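Peptidase S8 and S53, subtilisin, kexin, sedolisin (Mycobacterium smegmatis, PDB 4KG7) probably acts as a membrane-bound subtilisin-like serine endopeptidase, the mycosin MycP3 of the ESX-3 type VII secretion system. Local coordinates at residues 93-96 against 97-101; 120-123 against 124-128. All blocks are in the same frame, centred on the assembly; numbering follows the deposited sequence. Where two conformers were deposited one is given.

Contact 1: 93-96 against 97-101; sequences ESTD and GLTDC
Asp96 and Leu98 form an Asx turn in the loop that runs from strand 85-90 to helix 104-113, the helix that starts with the predicted charge-relay histidine, His104. The turn closes where Leu98 N donates to Asp96 OD1 over 2.8 Å, with an N-H...O angle of 150°. The amide meets the carboxylate from above, 45° out of its plane. Asp96 holds its CG between its own backbone N and carbonyl carbon (chi1 58°), which swings the carboxylate forward over the amides that follow. The leucine side chain then crosses that of the aspartate at about a right angle: CB sits 3.2 Å from Asp96 OD1, and CD1 lies 3.6 Å from Asp96 OD2. An ST turn overlaps one residue earlier, but its bond is weak: Gly97 N reaches Thr95 OG1 over 3.3 Å, nearly straight, while the stronger partner of that hydroxyl is Asp90. Gly97 closes the ST turn and is the middle residue of the Asx turn; at its positive phi a CB would be jammed against Asp96 O. On the way out, a water donates to Asp96 OD1 at 2.6 Å and lies 2.6 Å from Thr99 OG1, joining the two sides of the bend. OD1 therefore takes both a backbone amide and a water, which would favour a charged carboxylate. Backbone bonds tie Asp96 to Gly89 of strand 85-90 and Gly97 to Val76; Gly97 itself lies about 9 Å from the side chain of Asp73, the predicted charge-relay aspartate. Further along, Cys101 is in a disulfide with Cys32. Leu98 lies on Val85 of the edge strand 85-90 and on Ser132 of its neighbour 129-134, so the bend lies against both strands, with Asp96 on Ala87 as well.

Contact 2: 120-123 against 124-128; sequences GFSG and VAPEA
Ser122 and Gly123 meet Pro126 in a buried local contact, made mostly of van der Waals touches, in the connection from helix 104-113 to strand 129-134. No hydrogen bond links 120-123 to 124-128. Instead, the carbonyl of Gly123 is fixed from its own side and the proline closes in on it. Ser122 OG donates to Gly123 O over 2.8 Å, lying in the carbonyl plane on a lone pair, with a C=O...OG angle of 128°. The serine can do this because its hydroxyl points anti to its backbone N (chi1 -179°), beside its carbonyl carbon and on toward the next peptide. Pro126 CD approaches the same oxygen, 3.5 Å from Gly123 O, while CG comes within 3.9 Å of Ser122 OG. A buried carbonyl is thus given a hydroxyl partner and covered by ring carbons. Pro126 also takes the second position of a type I beta turn, Ala125 to Ala128, closed by Ala128 N to Ala125 O at 2.9 Å. The CB of Val124 touches Gly123 C at 3.7 Å, while its side chain packs on Leu55 and on Tyr324 and Leu331 of helix 318-335. Trp59 gives its indole N-H to Val124 O and lies against both Ser122 and Pro126. The sequence Gly-Val-Ala-Pro here is the one familiar from subtilases, where it leads from the histidine-bearing helix into the next strand, completing the beta-alpha-beta crossover of the subtilisin fold.

In the fold
Both contacts belong to the crossover from strand 85-90 through helix 104-113 to strand 129-134: contact 1 precedes the helix, contact 2 follows it. Their centres lie 23 Å apart, the nearest atoms about 12 Å. Contact 1 is a surface bend built on a carboxylate, hydroxyls and a water, about 9 Å, at Gly97, from the side chain of the predicted relay residue Asp73. Contact 2 is buried away from that site. There, one serine hydroxyl serves one carbonyl, and helices 55-59 and 318-335 pack against the contact, mostly through hydrophobic and aromatic side chains. The surface bend relies on a charged group and a water, the buried one mainly on van der Waals packing.

Contact 1: 93-96 against 97-101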
ATOM      1  N   GLU A  93     -12.678  -2.707  15.298  1.00 11.95           N
ATOM      2  CA  GLU A  93     -13.836  -3.316  15.933  1.00 13.07           C
ATOM      3  C   GLU A  93     -13.693  -4.836  15.829  1.00 13.21           C
ATOM      4  O   GLU A  93     -12.570  -5.346  15.751  1.00 13.15           O
ATOM      5  CB  GLU A  93     -15.135  -2.814  15.293  1.00 13.70           C
ATOM      6  CG  GLU A  93     -15.320  -1.299  15.307  1.00 14.37           C
ATOM      7  CD  GLU A  93     -16.625  -0.872  14.682  1.00 15.25           C
ATOM      8  OE1 GLU A  93     -16.807  -1.086  13.465  1.00 15.63           O
ATOM      9  OE2 GLU A  93     -17.485  -0.303  15.406  1.00 16.61           O
ATOM     10  N   SER A  94     -14.820  -5.549  15.784  1.00 13.84           N
ATOM     11  CA  SER A  94     -14.813  -7.015  15.721  0.50 13.94           C
ATOM     12  C   SER A  94     -15.503  -7.513  14.459  1.00 13.72           C
ATOM     13  O   SER A  94     -16.081  -8.622  14.434  1.00 14.50           O
ATOM     14  CB  SER A  94     -15.480  -7.607  16.972  0.50 14.88           C
ATOM     15  OG  SER A  94     -16.800  -7.123  17.140  0.50 15.54           O
ATOM     16  N   THR A  95     -15.443  -6.705  13.410  1.00 12.63           N
ATOM     17  CA  THR A  95     -16.010  -7.075  12.117  1.00 12.04           C
ATOM     18  C   THR A  95     -15.109  -8.093  11.423  1.00 11.58           C
ATOM     19  O   THR A  95     -14.040  -8.442  11.906  1.00 11.37           O
ATOM     20  CB  THR A  95     -16.236  -5.846  11.174  1.00 11.83           C
ATOM     21  OG1 THR A  95     -14.978  -5.366  10.671  1.00 10.86           O
ATOM     22  CG2 THR A  95     -16.979  -4.724  11.879  1.00 12.05           C
ATOM     23  N   ASP A  96     -15.531  -8.500  10.232  1.00 11.16           N
ATOM     24  CA  ASP A  96     -14.821  -9.470   9.408  1.00 10.87           C
ATOM     25  C   ASP A  96     -13.823  -8.830   8.459  1.00  9.93           C
ATOM     26  O   ASP A  96     -13.161  -9.513   7.695  1.00  9.41           O
ATOM     27  CB  ASP A  96     -15.837 -10.322   8.627  1.00 11.44           C
ATOM     28  CG  ASP A  96     -16.767  -9.503   7.729  1.00 11.54           C
ATOM     29  OD1 ASP A  96     -16.633  -8.258   7.651  1.00 11.31           O
ATOM     30  OD2 ASP A  96     -17.678 -10.146   7.141  1.00 12.61           O
ATOM     31  N   GLY A  97     -13.694  -7.514   8.514  1.00  9.45           N
ATOM     32  CA  GLY A  97     -12.824  -6.833   7.599  1.00  8.89           C
ATOM     33  C   GLY A  97     -13.519  -6.335   6.343  1.00  8.71           C
ATOM     34  O   GLY A  97     -12.878  -5.697   5.497  1.00  8.29           O
ATOM     35  N   LEU A  98     -14.819  -6.602   6.225  1.00  9.17           N
ATOM     36  CA  LEU A  98     -15.593  -6.283   5.010  1.00  9.28           C
ATOM     37  C   LEU A  98     -16.519  -5.086   5.213  1.00  9.64           C
ATOM     38  O   LEU A  98     -17.505  -4.921   4.499  1.00 10.20           O
ATOM     39  CB  LEU A  98     -16.352  -7.512   4.503  1.00  9.58           C
ATOM     40  CG  LEU A  98     -15.463  -8.717   4.213  1.00  9.41           C
ATOM     41  CD1 LEU A  98     -16.337  -9.891   3.830  1.00 10.05           C
ATOM     42  CD2 LEU A  98     -14.430  -8.361   3.137  1.00  9.02           C
ATOM     43  N   THR A  99     -16.168  -4.266   6.196  1.00  9.71           N
ATOM     44  CA  THR A  99     -16.791  -2.982   6.403  1.00 10.01           C
ATOM     45  C   THR A  99     -15.725  -1.883   6.273  1.00  9.52           C
ATOM     46  O   THR A  99     -14.760  -1.855   7.011  1.00  9.48           O
ATOM     47  CB  THR A  99     -17.449  -2.877   7.790  1.00 10.64           C
ATOM     48  OG1 THR A  99     -18.474  -3.864   7.911  1.00 11.59           O
ATOM     49  CG2 THR A  99     -18.041  -1.512   7.953  1.00 11.02           C
ATOM     50  N   ASP A 100     -15.939  -0.947   5.359  1.00  9.36           N
ATOM     51  CA  ASP A 100     -15.032   0.162   5.163  1.00  8.90           C
ATOM     52  C   ASP A 100     -15.747   1.478   5.480  1.00  9.54           C
ATOM     53  O   ASP A 100     -16.561   1.948   4.688  1.00  9.63           O
ATOM     54  CB  ASP A 100     -14.560   0.137   3.710  1.00  8.31           C
ATOM     55  CG  ASP A 100     -13.553   1.228   3.393  1.00  7.93           C
ATOM     56  OD1 ASP A 100     -13.124   1.947   4.331  1.00  7.96           O
ATOM     57  OD2 ASP A 100     -13.226   1.385   2.199  1.00  7.56           O
ATOM     58  N   CYS A 101     -15.394   2.065   6.610  1.00 10.14           N
ATOM     59  CA  CYS A 101     -15.994   3.315   7.088  1.00 11.26           C
ATOM     60  C   CYS A 101     -15.271   4.542   6.517  1.00 10.67           C
ATOM     61  O   CYS A 101     -15.676   5.676   6.756  1.00 10.87           O
ATOM     62  CB  CYS A 101     -15.939   3.290   8.630  1.00 12.74           C
ATOM     63  SG  CYS A 101     -16.694   4.631   9.597  1.00 15.87           S
TER
HETATM   64  O   HOH W   1     -18.561  -6.466   7.661  1.00 22.17           O

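Contact 2: 120-123 against 124-128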
ATOM      1  N   GLY A 120     -14.796   1.858 -18.549  1.00 13.70           N
ATOM      2  CA  GLY A 120     -13.366   1.699 -18.843  1.00 13.26           C
ATOM      3  C   GLY A 120     -12.518   1.289 -17.668  1.00 12.36           C
ATOM      4  O   GLY A 120     -11.304   1.276 -17.793  1.00 12.72           O
ATOM      5  N   PHE A 121     -13.139   0.931 -16.546  1.00 11.63           N
ATOM      6  CA  PHE A 121     -12.349   0.621 -15.335  1.00 10.53           C
ATOM      7  C   PHE A 121     -12.105  -0.872 -15.150  1.00 10.15           C
ATOM      8  O   PHE A 121     -12.995  -1.678 -15.333  1.00 10.54           O
ATOM      9  CB  PHE A 121     -13.020   1.150 -14.069  1.00 10.24           C
ATOM     10  CG  PHE A 121     -12.288   0.730 -12.819  1.00  9.61           C
ATOM     11  CD1 PHE A 121     -11.147   1.410 -12.433  1.00  9.29           C
ATOM     12  CD2 PHE A 121     -12.675  -0.390 -12.090  1.00  9.60           C
ATOM     13  CE1 PHE A 121     -10.428   0.998 -11.351  1.00  8.94           C
ATOM     14  CE2 PHE A 121     -11.958  -0.794 -10.978  1.00  9.22           C
ATOM     15  CZ  PHE A 121     -10.824  -0.104 -10.623  1.00  8.92           C
ATOM     16  N   SER A 122     -10.879  -1.219 -14.754  1.00  9.50           N
ATOM     17  CA  SER A 122     -10.560  -2.566 -14.302  1.00  9.15           C
ATOM     18  C   SER A 122      -9.460  -2.508 -13.262  1.00  8.42           C
ATOM     19  O   SER A 122      -8.571  -1.653 -13.335  1.00  8.25           O
ATOM     20  CB  SER A 122     -10.058  -3.447 -15.443  1.00  9.53           C
ATOM     21  OG  SER A 122      -9.760  -4.760 -14.999  1.00  9.56           O
ATOM     22  N   GLY A 123      -9.494  -3.460 -12.337  1.00  8.18           N
ATOM     23  CA  GLY A 123      -8.326  -3.729 -11.526  1.00  7.66           C
ATOM     24  C   GLY A 123      -7.162  -4.230 -12.357  1.00  7.64           C
ATOM     25  O   GLY A 123      -7.342  -4.706 -13.493  1.00  8.11           O
ATOM     26  N   VAL A 124      -5.955  -4.144 -11.804  1.00  7.27           N
ATOM     27  CA  VAL A 124      -4.759  -4.663 -12.480  1.00  7.36           C
ATOM     28  C   VAL A 124      -4.838  -6.184 -12.676  1.00  7.72           C
ATOM     29  O   VAL A 124      -4.419  -6.735 -13.706  1.00  7.92           O
ATOM     30  CB  VAL A 124      -3.483  -4.311 -11.679  1.00  7.01           C
ATOM     31  CG1 VAL A 124      -2.242  -4.945 -12.295  1.00  7.16           C
ATOM     32  CG2 VAL A 124      -3.314  -2.811 -11.595  1.00  6.88           C
ATOM     33  N   ALA A 125      -5.300  -6.852 -11.627  1.00  7.82           N
ATOM     34  CA  ALA A 125      -5.273  -8.304 -11.529  1.00  8.32           C
ATOM     35  C   ALA A 125      -6.671  -8.822 -11.169  1.00  8.85           C
ATOM     36  O   ALA A 125      -6.884  -9.364 -10.078  1.00  8.76           O
ATOM     37  CB  ALA A 125      -4.252  -8.711 -10.454  1.00  7.94           C
ATOM     38  N   PRO A 126      -7.632  -8.735 -12.108  1.00  9.73           N
ATOM     39  CA  PRO A 126      -9.019  -9.006 -11.738  1.00 10.37           C
ATOM     40  C   PRO A 126      -9.285 -10.480 -11.428  1.00 11.13           C
ATOM     41  O   PRO A 126     -10.314 -10.802 -10.837  1.00 11.51           O
ATOM     42  CB  PRO A 126      -9.817  -8.535 -12.959  1.00 10.77           C
ATOM     43  CG  PRO A 126      -8.836  -8.383 -14.047  1.00 11.04           C
ATOM     44  CD  PRO A 126      -7.479  -8.240 -13.480  1.00 10.15           C
ATOM     45  N   GLU A 127      -8.378 -11.375 -11.820  1.00 11.75           N
ATOM     46  CA  GLU A 127      -8.559 -12.789 -11.493  1.00 12.88           C
ATOM     47  C   GLU A 127      -7.888 -13.172 -10.164  1.00 12.62           C
ATOM     48  O   GLU A 127      -8.014 -14.320  -9.710  1.00 13.57           O
ATOM     49  CB  GLU A 127      -8.083 -13.680 -12.642  1.00 14.11           C
ATOM     50  CG  GLU A 127      -8.986 -13.555 -13.863  1.00 15.72           C
ATOM     51  CD  GLU A 127      -8.587 -14.481 -14.985  1.00 17.68           C
ATOM     52  OE1 GLU A 127      -7.881 -15.459 -14.723  1.00 19.31           O
ATOM     53  OE2 GLU A 127      -8.998 -14.248 -16.133  1.00 20.55           O
ATOM     54  N   ALA A 128      -7.204 -12.232  -9.530  1.00 12.17           N
ATOM     55  CA  ALA A 128      -6.673 -12.461  -8.193  1.00 12.10           C
ATOM     56  C   ALA A 128      -7.796 -12.432  -7.157  1.00 12.79           C
ATOM     57  O   ALA A 128      -8.873 -11.907  -7.409  1.00 13.25           O
ATOM     58  CB  ALA A 128      -5.610 -11.435  -7.870  1.00 11.55           C
TER